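PDB 7FE6: AvmM from Streptomyces sp. NBRC 109436, which catalyses macrocyclization in alchivemycin A biosynthesis, by a dehydration followed by a Michael-type addition. Local coordinates for residues A[56-61]-A[126-131]; A[110-115]-A[173-178]; A[62-67]-A[140-145]; A[82-87]-A[134-139]; A[156-161]-A[177-182]. All coordinates share one frame; numbering follows the deposited sequence.

Contact 1 of 5, residues A[56-61]-A[126-131]; sequences PDTGLN and GTVPLP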
# COMPACT_ATOMS: atom_id res chain seq x y z
N PRO A 56 -19.74 -12.68 10.86
CA PRO A 56 -19.85 -13.07 12.27
C PRO A 56 -18.54 -13.51 12.89
O PRO A 56 -18.39 -13.44 14.12
CB PRO A 56 -20.88 -14.21 12.25
CG PRO A 56 -20.80 -14.76 10.86
CD PRO A 56 -20.49 -13.59 9.97
N ASP A 57 -17.60 -14.00 12.10
CA ASP A 57 -16.31 -14.41 12.64
C ASP A 57 -15.28 -14.32 11.53
O ASP A 57 -15.58 -14.64 10.38
CB ASP A 57 -16.39 -15.83 13.24
CG ASP A 57 -15.41 -16.04 14.37
OD1 ASP A 57 -14.66 -15.08 14.71
OD2 ASP A 57 -15.37 -17.16 14.93
N THR A 58 -14.10 -13.82 11.85
CA THR A 58 -13.07 -13.62 10.84
C THR A 58 -11.71 -13.88 11.44
O THR A 58 -11.49 -13.64 12.64
CB THR A 58 -13.06 -12.20 10.29
OG1 THR A 58 -12.75 -11.31 11.37
CG2 THR A 58 -14.40 -11.82 9.64
N GLY A 59 -10.77 -14.28 10.58
CA GLY A 59 -9.38 -14.40 10.95
C GLY A 59 -8.50 -14.29 9.73
O GLY A 59 -8.92 -14.57 8.60
N LEU A 60 -7.25 -13.88 9.95
CA LEU A 60 -6.30 -13.68 8.87
C LEU A 60 -5.52 -14.95 8.55
O LEU A 60 -5.07 -15.67 9.45
CB LEU A 60 -5.30 -12.57 9.22
CG LEU A 60 -4.24 -12.33 8.12
CD1 LEU A 60 -4.88 -11.77 6.85
CD2 LEU A 60 -3.01 -11.55 8.55
N ASN A 61 -5.32 -15.20 7.26
CA ASN A 61 -4.36 -16.18 6.77
C ASN A 61 -3.25 -15.45 6.03
O ASN A 61 -3.46 -14.40 5.42
CB ASN A 61 -5.03 -17.21 5.85
CG ASN A 61 -6.19 -17.94 6.54
OD1 ASN A 61 -5.97 -18.78 7.41
ND2 ASN A 61 -7.42 -17.59 6.17
N GLY A 126 -14.90 -15.48 21.94
CA GLY A 126 -13.73 -15.67 21.12
C GLY A 126 -13.90 -15.20 19.69
O GLY A 126 -12.89 -15.03 18.99
N THR A 127 -15.13 -14.96 19.26
CA THR A 127 -15.36 -14.55 17.88
C THR A 127 -14.83 -13.15 17.61
O THR A 127 -14.78 -12.29 18.50
CB THR A 127 -16.86 -14.60 17.57
OG1 THR A 127 -17.56 -13.82 18.55
CG2 THR A 127 -17.39 -16.03 17.55
N VAL A 128 -14.43 -12.93 16.37
CA VAL A 128 -13.99 -11.62 15.89
C VAL A 128 -14.94 -11.18 14.79
O VAL A 128 -14.61 -11.29 13.60
CB VAL A 128 -12.54 -11.67 15.39
CG1 VAL A 128 -12.04 -10.27 15.05
CG2 VAL A 128 -11.63 -12.27 16.43
N PRO A 129 -16.13 -10.66 15.12
CA PRO A 129 -17.03 -10.17 14.06
C PRO A 129 -16.39 -8.98 13.38
O PRO A 129 -15.58 -8.27 13.98
CB PRO A 129 -18.30 -9.76 14.83
CG PRO A 129 -18.15 -10.31 16.20
CD PRO A 129 -16.69 -10.43 16.47
N LEU A 130 -16.72 -8.77 12.10
CA LEU A 130 -16.11 -7.69 11.31
C LEU A 130 -17.16 -6.76 10.70
O LEU A 130 -17.58 -6.94 9.55
CB LEU A 130 -15.19 -8.26 10.21
CG LEU A 130 -14.34 -7.18 9.51
CD1 LEU A 130 -13.25 -6.63 10.44
CD2 LEU A 130 -13.75 -7.66 8.19
N PRO A 131 -17.57 -5.73 11.42
CA PRO A 131 -18.56 -4.79 10.87
C PRO A 131 -17.95 -3.91 9.79
O PRO A 131 -16.73 -3.79 9.65
CB PRO A 131 -18.99 -3.95 12.08
CG PRO A 131 -18.44 -4.69 13.29
CD PRO A 131 -17.21 -5.40 12.81
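D57 and T58, at the start of strand 57-66, hold the passing loop 126-131 by two polar links. The amide of V128 points almost straight at OD1 of D57 (V128 N to D57 OD1 2.7 Å, 171° at the hydrogen), striking it from above the carboxylate plane. D57 can take this bond because its CG swings anti to its own nitrogen (chi1 -151°), which brings the carboxylate across T127. T58 returns the grip: its hydroxyl OG1 donates to V128 O at 2.9 Å, in the carbonyl plane, and the same OG1 is hydrogen-bonded to Y47. The remaining touches are van der Waals contacts. CG2 of T58 crosses CB of L130 at 3.7 Å, and T127 CG2 lies 3.5 Å from D57 OD2, while the hydroxyl of T127 is bonded to D125. The carbonyl of P56 receives a CA-H contact from P129 (P129 CA to P56 O 3.5 Å). With an alanine in place of this aspartate the V128 amide would probably lose its acceptor, leaving T58 as the main polar tie. This is one end of a beta-sandwich, where the connection from strand 107-113 to 135-144 of the opposite sheet is fastened to strand 57-66, neighbour of 107-113.

Contact 2 of 5, residues A[110-115]-A[173-178]; sequences ACQLSG and GLFGNV
Q112 reaches out from strand 107-113 and lays its amide against the backbone of residues 173-175, and this is the tight half of the contact. With chi1 at -170° and an extended chain beyond CG, the side chain brings NE2 onto G173 O. That bond is modelled as very short, 2.5 Å, so its exact length is doubtful. The other amide atom, OE1, comes to the edge of the F175 ring in its plane and touches F175 CB at 3.4 Å; amide and ring planes lie 63° apart. Deeper along the strand, the methyl of A110 meets L174 CD1 at 3.7 Å, and L174 CD2 sits 3.6 Å from A110 O. Toward S114 the packing is slacker: S114 CB stays 4.1 Å from F175 CD2, and Q112, S114 and F175 are all partly exposed. There the S114 hydroxyl donates to OE1 of Q112 (S114 OG to Q112 OE1 2.7 Å), which holds the amide in its rotation. N61 of the neighbouring strand bonds F175 O and packs on L174. The whole is a loop draped over the outer face of strand 107-113 in a beta-sandwich, while L113 turns to the inside.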
# COMPACT_ATOMS: atom_id res chain seq x y z
N ALA A 110 0.68 -21.95 3.64
CA ALA A 110 -0.43 -21.14 4.13
C ALA A 110 -0.54 -21.26 5.64
O ALA A 110 -0.62 -22.37 6.18
CB ALA A 110 -1.74 -21.54 3.45
N CYS A 111 -0.52 -20.12 6.33
CA CYS A 111 -0.51 -20.06 7.79
C CYS A 111 -1.70 -19.28 8.33
O CYS A 111 -2.00 -18.18 7.87
CB CYS A 111 0.78 -19.42 8.29
SG CYS A 111 2.22 -20.29 7.78
N GLN A 112 -2.33 -19.84 9.35
CA GLN A 112 -3.43 -19.17 10.02
C GLN A 112 -2.90 -18.25 11.12
O GLN A 112 -2.17 -18.69 12.01
CB GLN A 112 -4.42 -20.19 10.58
CG GLN A 112 -5.71 -19.58 11.09
CD GLN A 112 -6.69 -20.63 11.64
OE1 GLN A 112 -7.55 -20.31 12.46
NE2 GLN A 112 -6.59 -21.86 11.15
N LEU A 113 -3.30 -16.98 11.06
CA LEU A 113 -2.99 -15.97 12.07
C LEU A 113 -4.28 -15.40 12.67
O LEU A 113 -4.45 -14.17 12.71
CB LEU A 113 -2.16 -14.83 11.45
CG LEU A 113 -0.65 -15.04 11.27
CD1 LEU A 113 -0.36 -16.14 10.26
CD2 LEU A 113 -0.02 -13.73 10.82
N SER A 114 -5.17 -16.27 13.19
CA SER A 114 -6.48 -15.86 13.66
C SER A 114 -6.43 -15.64 15.17
O SER A 114 -5.41 -15.87 15.83
CB SER A 114 -7.55 -16.90 13.34
OG SER A 114 -7.36 -18.13 14.08
N GLY A 115 -7.54 -15.18 15.72
CA GLY A 115 -7.69 -15.08 17.15
C GLY A 115 -8.29 -13.78 17.61
O GLY A 115 -8.40 -12.81 16.84
N GLY A 173 -6.46 -26.31 8.51
CA GLY A 173 -5.40 -25.47 9.00
C GLY A 173 -5.67 -23.98 8.90
O GLY A 173 -5.10 -23.21 9.68
N LEU A 174 -6.53 -23.56 7.98
CA LEU A 174 -6.79 -22.14 7.74
C LEU A 174 -8.16 -21.72 8.25
O LEU A 174 -9.11 -22.51 8.28
CB LEU A 174 -6.70 -21.82 6.24
CG LEU A 174 -5.44 -22.28 5.50
CD1 LEU A 174 -5.42 -21.71 4.10
CD2 LEU A 174 -4.19 -21.88 6.27
N PHE A 175 -8.28 -20.42 8.57
CA PHE A 175 -9.53 -19.88 9.09
C PHE A 175 -10.46 -19.47 7.95
O PHE A 175 -10.06 -18.74 7.04
CB PHE A 175 -9.29 -18.67 10.00
CG PHE A 175 -10.54 -18.20 10.67
CD1 PHE A 175 -11.40 -17.31 10.03
CD2 PHE A 175 -10.90 -18.70 11.93
CE1 PHE A 175 -12.58 -16.91 10.64
CE2 PHE A 175 -12.08 -18.30 12.54
CZ PHE A 175 -12.92 -17.39 11.90
N GLY A 176 -11.71 -19.95 8.02
CA GLY A 176 -12.76 -19.45 7.15
C GLY A 176 -13.37 -20.47 6.21
O GLY A 176 -12.75 -21.49 5.89
N ASN A 177 -14.62 -20.23 5.81
CA ASN A 177 -15.24 -20.98 4.72
C ASN A 177 -15.44 -20.14 3.47
O ASN A 177 -15.57 -20.71 2.38
CB ASN A 177 -16.58 -21.59 5.18
CG ASN A 177 -17.65 -20.54 5.39
OD1 ASN A 177 -17.36 -19.40 5.75
ND2 ASN A 177 -18.91 -20.94 5.22
N VAL A 178 -15.48 -18.82 3.59
CA VAL A 178 -15.38 -17.92 2.46
C VAL A 178 -14.24 -16.96 2.74
O VAL A 178 -13.79 -16.82 3.88
CB VAL A 178 -16.70 -17.17 2.19
CG1 VAL A 178 -17.81 -18.17 1.88
CG2 VAL A 178 -17.05 -16.33 3.40

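Contact 3 of 5, residues A[62-67]-A[140-145]; sequences LVIWFS and VRLAFR
L62, I64 and F66 face V140, L142 and F144 across the core of a beta-sandwich, each triplet coming from a different sheet. The two strands, 62-66 and 140-144, run nearly the same way, at -19° to each other, with axes 12.0 Å apart; the side chains of both strands meet in that gap. At one end L62 and V140 reach toward each other tip to tip, CD2 of L62 against CG1 of V140. In the middle I64 and L142 do the same, their CD1 methyls 4.1 Å apart.

I64 also serves a second partner. With CG1 anti to the carbonyl carbon (chi1 -57°), its two branches part: CD1 goes on to L142, while CG2 reaches the F144 ring in its plane, at the edge, 3.9 Å from CZ. F66 and F144 come from opposite directions and meet obliquely, ring centres 5.8 Å apart and planes at 40°. The contact is wholly buried. V45 packs on L62 and V140, I155 on L62 and L142, and L72 covers I64 and F66.

The other faces of these strands turn to the assembly: A143 packs on L196 of the second subunit, and W65 on I120 of the third. R141, on the same side as A143, forms a salt bridge with E42 and a cation-pi contact with W88. Back in the core, the nearest approach of the two aromatic rings is made by single carbons, F66 CZ standing 3.8 Å from F144 CE1.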
# COMPACT_ATOMS: atom_id res chain seq x y z
N LEU A 62 -2.03 -16.00 6.14
CA LEU A 62 -0.82 -15.47 5.53
C LEU A 62 -0.15 -16.59 4.74
O LEU A 62 0.02 -17.69 5.26
CB LEU A 62 0.14 -14.93 6.60
CG LEU A 62 0.89 -13.63 6.41
CD1 LEU A 62 -0.05 -12.44 6.26
CD2 LEU A 62 1.75 -13.45 7.62
N VAL A 63 0.18 -16.33 3.48
CA VAL A 63 0.78 -17.35 2.63
C VAL A 63 2.19 -16.92 2.25
O VAL A 63 2.40 -15.80 1.78
CB VAL A 63 -0.05 -17.61 1.37
CG1 VAL A 63 0.57 -18.71 0.57
CG2 VAL A 63 -1.46 -17.99 1.77
N ILE A 64 3.16 -17.80 2.48
CA ILE A 64 4.53 -17.56 2.05
C ILE A 64 4.81 -18.46 0.86
O ILE A 64 4.52 -19.65 0.91
CB ILE A 64 5.54 -17.79 3.18
CG1 ILE A 64 5.18 -16.90 4.38
CG2 ILE A 64 6.95 -17.51 2.66
CD1 ILE A 64 6.14 -17.01 5.54
N TRP A 65 5.32 -17.87 -0.22
CA TRP A 65 5.44 -18.53 -1.51
C TRP A 65 6.84 -18.29 -2.07
O TRP A 65 7.31 -17.15 -2.09
CB TRP A 65 4.38 -18.03 -2.49
CG TRP A 65 4.54 -18.52 -3.93
CD1 TRP A 65 4.49 -19.82 -4.37
CD2 TRP A 65 4.71 -17.71 -5.11
NE1 TRP A 65 4.64 -19.86 -5.75
CE2 TRP A 65 4.77 -18.58 -6.22
CE3 TRP A 65 4.82 -16.33 -5.34
CZ2 TRP A 65 4.93 -18.13 -7.53
CZ3 TRP A 65 4.99 -15.88 -6.63
CH2 TRP A 65 5.04 -16.78 -7.71
N PHE A 66 7.50 -19.36 -2.50
CA PHE A 66 8.74 -19.27 -3.26
C PHE A 66 8.46 -19.71 -4.69
O PHE A 66 7.99 -20.83 -4.91
CB PHE A 66 9.85 -20.13 -2.65
CG PHE A 66 10.40 -19.60 -1.35
CD1 PHE A 66 9.95 -18.42 -0.80
CD2 PHE A 66 11.40 -20.31 -0.67
CE1 PHE A 66 10.46 -17.94 0.41
CE2 PHE A 66 11.92 -19.83 0.53
CZ PHE A 66 11.45 -18.65 1.07
N SER A 67 8.74 -18.83 -5.65
CA SER A 67 8.48 -19.16 -7.04
C SER A 67 9.58 -20.00 -7.67
O SER A 67 9.37 -20.56 -8.75
CB SER A 67 8.33 -17.88 -7.85
OG SER A 67 9.60 -17.31 -8.05
N VAL A 140 3.30 -8.80 12.82
CA VAL A 140 3.92 -10.08 12.44
C VAL A 140 5.44 -9.97 12.54
O VAL A 140 6.04 -9.07 11.94
CB VAL A 140 3.51 -10.50 11.02
CG1 VAL A 140 4.04 -11.88 10.74
CG2 VAL A 140 2.05 -10.46 10.84
N ARG A 141 6.06 -10.93 13.22
CA ARG A 141 7.51 -11.04 13.28
C ARG A 141 7.94 -12.30 12.53
O ARG A 141 7.50 -13.42 12.86
CB ARG A 141 8.01 -11.06 14.72
CG ARG A 141 7.94 -9.72 15.42
CD ARG A 141 8.11 -9.85 16.93
NE ARG A 141 8.05 -8.56 17.59
CZ ARG A 141 7.81 -8.36 18.88
NH1 ARG A 141 7.58 -9.39 19.70
NH2 ARG A 141 7.75 -7.12 19.36
N LEU A 142 8.83 -12.11 11.55
CA LEU A 142 9.16 -13.15 10.59
C LEU A 142 10.67 -13.20 10.42
O LEU A 142 11.33 -12.16 10.35
CB LEU A 142 8.51 -12.89 9.25
CG LEU A 142 8.82 -13.87 8.13
CD1 LEU A 142 8.40 -15.28 8.52
CD2 LEU A 142 8.13 -13.44 6.85
N ALA A 143 11.19 -14.43 10.37
CA ALA A 143 12.60 -14.67 10.14
C ALA A 143 12.73 -15.99 9.39
O ALA A 143 12.16 -17.00 9.81
CB ALA A 143 13.37 -14.72 11.47
N PHE A 144 13.47 -15.97 8.29
CA PHE A 144 13.83 -17.21 7.62
C PHE A 144 15.17 -17.69 8.14
O PHE A 144 16.04 -16.89 8.50
CB PHE A 144 13.89 -17.04 6.12
CG PHE A 144 12.56 -16.72 5.52
CD1 PHE A 144 11.71 -17.75 5.11
CD2 PHE A 144 12.15 -15.41 5.38
CE1 PHE A 144 10.47 -17.45 4.55
CE2 PHE A 144 10.91 -15.11 4.83
CZ PHE A 144 10.08 -16.12 4.42
N ARG A 145 15.34 -19.01 8.20
CA ARG A 145 16.61 -19.53 8.67
C ARG A 145 17.71 -19.11 7.70
O ARG A 145 17.48 -18.90 6.51
CB ARG A 145 16.55 -21.05 8.81
CG ARG A 145 16.37 -21.80 7.50
CD ARG A 145 16.44 -23.32 7.70
NE ARG A 145 16.42 -24.06 6.44
CZ ARG A 145 17.46 -24.15 5.63
NH1 ARG A 145 18.60 -23.54 5.93
NH2 ARG A 145 17.37 -24.84 4.50

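Contact 4 of 5, residues A[82-87]-A[134-139]; sequences KVSRAD and ESVTAH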
# COMPACT_ATOMS: atom_id res chain seq x y z
N LYS A 82 0.49 -11.06 16.58
CA LYS A 82 -0.28 -10.45 17.66
C LYS A 82 -1.46 -9.76 16.99
O LYS A 82 -1.25 -8.93 16.10
CB LYS A 82 0.61 -9.46 18.42
CG LYS A 82 -0.06 -8.34 19.16
CD LYS A 82 0.91 -7.15 19.19
CE LYS A 82 0.83 -6.38 20.47
NZ LYS A 82 -0.55 -5.86 20.72
N VAL A 83 -2.67 -10.14 17.39
CA VAL A 83 -3.89 -9.62 16.77
C VAL A 83 -4.29 -8.35 17.50
O VAL A 83 -4.79 -8.40 18.63
CB VAL A 83 -5.02 -10.66 16.80
CG1 VAL A 83 -6.20 -10.12 16.04
CG2 VAL A 83 -4.56 -11.96 16.17
N SER A 84 -4.06 -7.20 16.84
CA SER A 84 -4.39 -5.90 17.41
C SER A 84 -3.77 -5.74 18.80
O SER A 84 -2.55 -5.88 18.95
CB SER A 84 -5.90 -5.70 17.48
OG SER A 84 -6.42 -5.68 16.16
N ARG A 85 -4.60 -5.50 19.82
CA ARG A 85 -4.07 -5.27 21.16
C ARG A 85 -3.97 -6.54 22.04
O ARG A 85 -3.66 -6.43 23.23
CB ARG A 85 -4.87 -4.15 21.85
CG ARG A 85 -6.25 -4.50 22.40
CD ARG A 85 -6.92 -3.22 22.95
NE ARG A 85 -8.27 -3.50 23.46
CZ ARG A 85 -9.25 -2.61 23.63
NH1 ARG A 85 -9.03 -1.32 23.35
NH2 ARG A 85 -10.43 -3.02 24.12
N ALA A 86 -4.23 -7.73 21.50
CA ALA A 86 -3.94 -8.94 22.24
C ALA A 86 -2.42 -9.16 22.31
O ALA A 86 -1.63 -8.40 21.75
CB ALA A 86 -4.61 -10.14 21.59
N ASP A 87 -2.02 -10.22 22.97
CA ASP A 87 -0.61 -10.53 23.23
C ASP A 87 0.05 -11.28 22.07
O ASP A 87 -0.60 -11.94 21.26
CB ASP A 87 -0.51 -11.34 24.51
CG ASP A 87 -0.67 -10.48 25.73
OD1 ASP A 87 -0.75 -9.23 25.57
OD2 ASP A 87 -0.71 -11.03 26.85
N GLU A 134 -14.79 -1.57 9.72
CA GLU A 134 -13.89 -1.99 10.78
C GLU A 134 -12.72 -2.81 10.21
O GLU A 134 -12.76 -3.32 9.08
CB GLU A 134 -14.63 -2.80 11.85
CG GLU A 134 -15.81 -2.11 12.51
CD GLU A 134 -15.43 -0.97 13.42
OE1 GLU A 134 -14.25 -0.85 13.82
OE2 GLU A 134 -16.34 -0.19 13.77
N SER A 135 -11.70 -2.99 11.05
CA SER A 135 -10.51 -3.68 10.58
C SER A 135 -9.86 -4.42 11.74
O SER A 135 -10.04 -4.06 12.91
CB SER A 135 -9.51 -2.71 9.92
OG SER A 135 -8.74 -2.01 10.87
N VAL A 136 -9.11 -5.48 11.38
CA VAL A 136 -8.35 -6.31 12.32
C VAL A 136 -6.90 -6.33 11.85
O VAL A 136 -6.63 -6.54 10.66
CB VAL A 136 -8.91 -7.75 12.40
CG1 VAL A 136 -7.99 -8.66 13.23
CG2 VAL A 136 -10.34 -7.76 12.96
N THR A 137 -5.96 -6.16 12.77
CA THR A 137 -4.55 -6.10 12.45
C THR A 137 -3.83 -7.28 13.06
O THR A 137 -4.08 -7.65 14.22
CB THR A 137 -3.90 -4.81 13.00
OG1 THR A 137 -4.39 -3.65 12.31
CG2 THR A 137 -2.37 -4.86 12.93
N ALA A 138 -2.89 -7.85 12.31
CA ALA A 138 -1.87 -8.73 12.85
C ALA A 138 -0.55 -7.98 12.76
O ALA A 138 -0.18 -7.50 11.68
CB ALA A 138 -1.81 -10.06 12.10
N HIS A 139 0.13 -7.84 13.88
CA HIS A 139 1.54 -7.47 13.87
C HIS A 139 2.34 -8.76 13.73
O HIS A 139 2.05 -9.74 14.42
CB HIS A 139 1.90 -6.72 15.15
CG HIS A 139 1.13 -5.45 15.36
ND1 HIS A 139 1.64 -4.20 15.05
CD2 HIS A 139 -0.13 -5.23 15.82
CE1 HIS A 139 0.74 -3.28 15.34
NE2 HIS A 139 -0.34 -3.87 15.81
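K82 and H139 form an antiparallel hydrogen-bonded pair, with H139 N to K82 O at 2.8 Å and K82 N to H139 O at 3.0 Å. Their side chains lie side by side, pointing the same way, and CD of K82 rests 4.0 Å from CD2 of H139. On the opposite face, V83 and A138 make the following non-hydrogen-bonded pair, and CG1 of V83 meets CG1 of V136 at 3.6 Å. S84 N then bonds T137 O at 2.7 Å, from a direction tilted off the carbonyl plane, and S84 OG takes a weak bond from T137 N. These pairs join strands 77-83 and 135-144 in the five-stranded antiparallel sheet of the sandwich, just where a type II' turn from V83 to A86 carries the chain on toward strand 89-90. The turn is tied back by K82, whose chain bends at its last two torsions (chi4 -58°) to bring NZ onto two carbonyls, S84 O at 2.7 Å and A86 O at 2.9 Å. Further out, the second subunit fixes the polar ends: H139 NE2 bonds H152 ND1, and T137 OG1 bonds S186 OG, of that neighbouring chain. E134, just ahead of the paired residues, touches bound alchivemycin A.

Contact 5 of 5, residues A[156-161]-A[177-182]; sequences FALPGM and NVFGRL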
# COMPACT_ATOMS: atom_id res chain seq x y z
N PHE A 156 1.46 -13.28 1.07
CA PHE A 156 0.10 -13.02 0.63
C PHE A 156 -0.84 -13.00 1.82
O PHE A 156 -0.74 -13.83 2.72
CB PHE A 156 -0.39 -14.05 -0.36
CG PHE A 156 0.34 -14.05 -1.67
CD1 PHE A 156 1.60 -14.66 -1.79
CD2 PHE A 156 -0.23 -13.45 -2.80
CE1 PHE A 156 2.26 -14.70 -2.98
CE2 PHE A 156 0.43 -13.46 -4.01
CZ PHE A 156 1.68 -14.09 -4.11
N ALA A 157 -1.73 -12.01 1.83
CA ALA A 157 -2.74 -11.88 2.86
C ALA A 157 -4.07 -12.40 2.33
O ALA A 157 -4.57 -11.93 1.30
CB ALA A 157 -2.87 -10.42 3.31
N LEU A 158 -4.63 -13.38 3.02
CA LEU A 158 -5.89 -14.01 2.61
C LEU A 158 -6.84 -13.92 3.79
O LEU A 158 -6.81 -14.78 4.69
CB LEU A 158 -5.68 -15.47 2.19
CG LEU A 158 -6.97 -16.26 1.90
CD1 LEU A 158 -7.67 -15.79 0.61
CD2 LEU A 158 -6.69 -17.75 1.90
N PRO A 159 -7.69 -12.89 3.83
CA PRO A 159 -8.69 -12.80 4.90
C PRO A 159 -9.68 -13.96 4.83
O PRO A 159 -10.22 -14.26 3.76
CB PRO A 159 -9.35 -11.45 4.65
CG PRO A 159 -8.39 -10.71 3.76
CD PRO A 159 -7.77 -11.75 2.91
N GLY A 160 -9.89 -14.63 5.95
CA GLY A 160 -10.88 -15.69 6.07
C GLY A 160 -12.07 -15.27 6.92
O GLY A 160 -11.91 -14.65 7.98
N MET A 161 -13.27 -15.59 6.43
CA MET A 161 -14.47 -15.33 7.21
C MET A 161 -15.39 -16.54 7.16
O MET A 161 -15.36 -17.37 6.25
CB MET A 161 -15.21 -14.08 6.74
CG MET A 161 -15.33 -13.91 5.23
SD MET A 161 -13.94 -13.05 4.45
CE MET A 161 -13.07 -12.44 5.87
N ASN A 177 -14.62 -20.23 5.81
CA ASN A 177 -15.24 -20.98 4.72
C ASN A 177 -15.44 -20.14 3.47
O ASN A 177 -15.57 -20.71 2.38
CB ASN A 177 -16.58 -21.59 5.18
CG ASN A 177 -17.65 -20.54 5.39
OD1 ASN A 177 -17.36 -19.40 5.75
ND2 ASN A 177 -18.91 -20.94 5.22
N VAL A 178 -15.48 -18.82 3.59
CA VAL A 178 -15.38 -17.92 2.46
C VAL A 178 -14.24 -16.96 2.74
O VAL A 178 -13.79 -16.82 3.88
CB VAL A 178 -16.70 -17.17 2.19
CG1 VAL A 178 -17.81 -18.17 1.88
CG2 VAL A 178 -17.05 -16.33 3.40
N PHE A 179 -13.76 -16.29 1.68
CA PHE A 179 -12.49 -15.57 1.78
C PHE A 179 -12.58 -14.18 1.17
O PHE A 179 -13.51 -13.84 0.44
CB PHE A 179 -11.36 -16.38 1.13
CG PHE A 179 -11.18 -17.74 1.73
CD1 PHE A 179 -10.41 -17.91 2.86
CD2 PHE A 179 -11.84 -18.84 1.20
CE1 PHE A 179 -10.27 -19.16 3.44
CE2 PHE A 179 -11.72 -20.10 1.77
CZ PHE A 179 -10.93 -20.26 2.89
N GLY A 180 -11.59 -13.36 1.51
CA GLY A 180 -11.49 -12.01 1.00
C GLY A 180 -10.54 -11.89 -0.17
O GLY A 180 -10.08 -12.87 -0.76
N ARG A 181 -10.24 -10.64 -0.51
CA ARG A 181 -9.40 -10.30 -1.65
C ARG A 181 -7.93 -10.52 -1.30
O ARG A 181 -7.45 -9.99 -0.29
CB ARG A 181 -9.64 -8.84 -2.05
CG ARG A 181 -9.05 -8.46 -3.40
CD ARG A 181 -9.21 -6.99 -3.67
NE ARG A 181 -8.23 -6.19 -2.96
CZ ARG A 181 -7.85 -4.96 -3.34
NH1 ARG A 181 -8.38 -4.39 -4.43
NH2 ARG A 181 -6.94 -4.29 -2.63
N LEU A 182 -7.23 -11.32 -2.09
CA LEU A 182 -5.83 -11.59 -1.83
C LEU A 182 -4.99 -10.34 -2.04
O LEU A 182 -5.14 -9.65 -3.04
CB LEU A 182 -5.33 -12.70 -2.76
CG LEU A 182 -4.00 -13.40 -2.46
CD1 LEU A 182 -4.02 -14.10 -1.11
CD2 LEU A 182 -3.74 -14.43 -3.55
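The carbonyl oxygen of M161 is gripped by two consecutive amides, V178 N and N177 N, each 3.0 Å from M161 O. V178 N lies nearly along the C=O axis, whereas N177 N comes from above the carbonyl plane; N177 and V178 therefore both face M161. The ladder continues with M161 N to V178 O at 2.9 Å and G180 N to P159 O at 2.8 Å, leaving G160 and F179 as the non-hydrogen-bonded pair between them.

On the face with V178, the side chain of M161 turns back along the partner strand. Its CG lies between the backbone nitrogen and carbonyl carbon (chi1 43°), meeting V178 CG2 at about a right angle, and the sulphur then rests over the backbone at F179 and G180. On the other face, L158 crosses F179 obliquely: CD1 touches F179 CB at 3.8 Å and CD2 meets F179 CD1. Were this leucine an alanine, a gap would be likely to open beside the F179 ring and set that ring freer to turn. G160 CA comes up close to the same ring. L182 closes the row, its CD1 against F156 CB at 3.7 Å, its CD2 near the F156 ring, and CD1 also near L158 CB.

Beyond L182, R50 of the third subunit, whose counterpart in this chain lines the alchivemycin pocket, bonds L182 O. Two antiparallel strands entered through a classic beta bulge, here where loop 163-177 joins strand 178-189, are the motif.

In the fold
Contacts 1, 2 and 5 gather round the mixed sheet of the sandwich, in which strands 178-189, 153-162, 57-66 and 107-113 lie side by side; their centres are only about 8 to 11 Å apart. Contact 5 pairs two of these strands, and contact 2 shares N177 and V178 with it. Contact 4 lies in the other, antiparallel sheet, and contact 3 spans the two, its centre about 23 Å from that of contact 1. Strand 57-66 serves contacts 1 and 3, strand 135-144 contacts 3 and 4. Along the chain, contacts 1 and 3 close before contact 5 opens. Contacts 3 and 4 touch the second subunit, 3 and 5 the third, so the sandwich also carries the trimeric assembly.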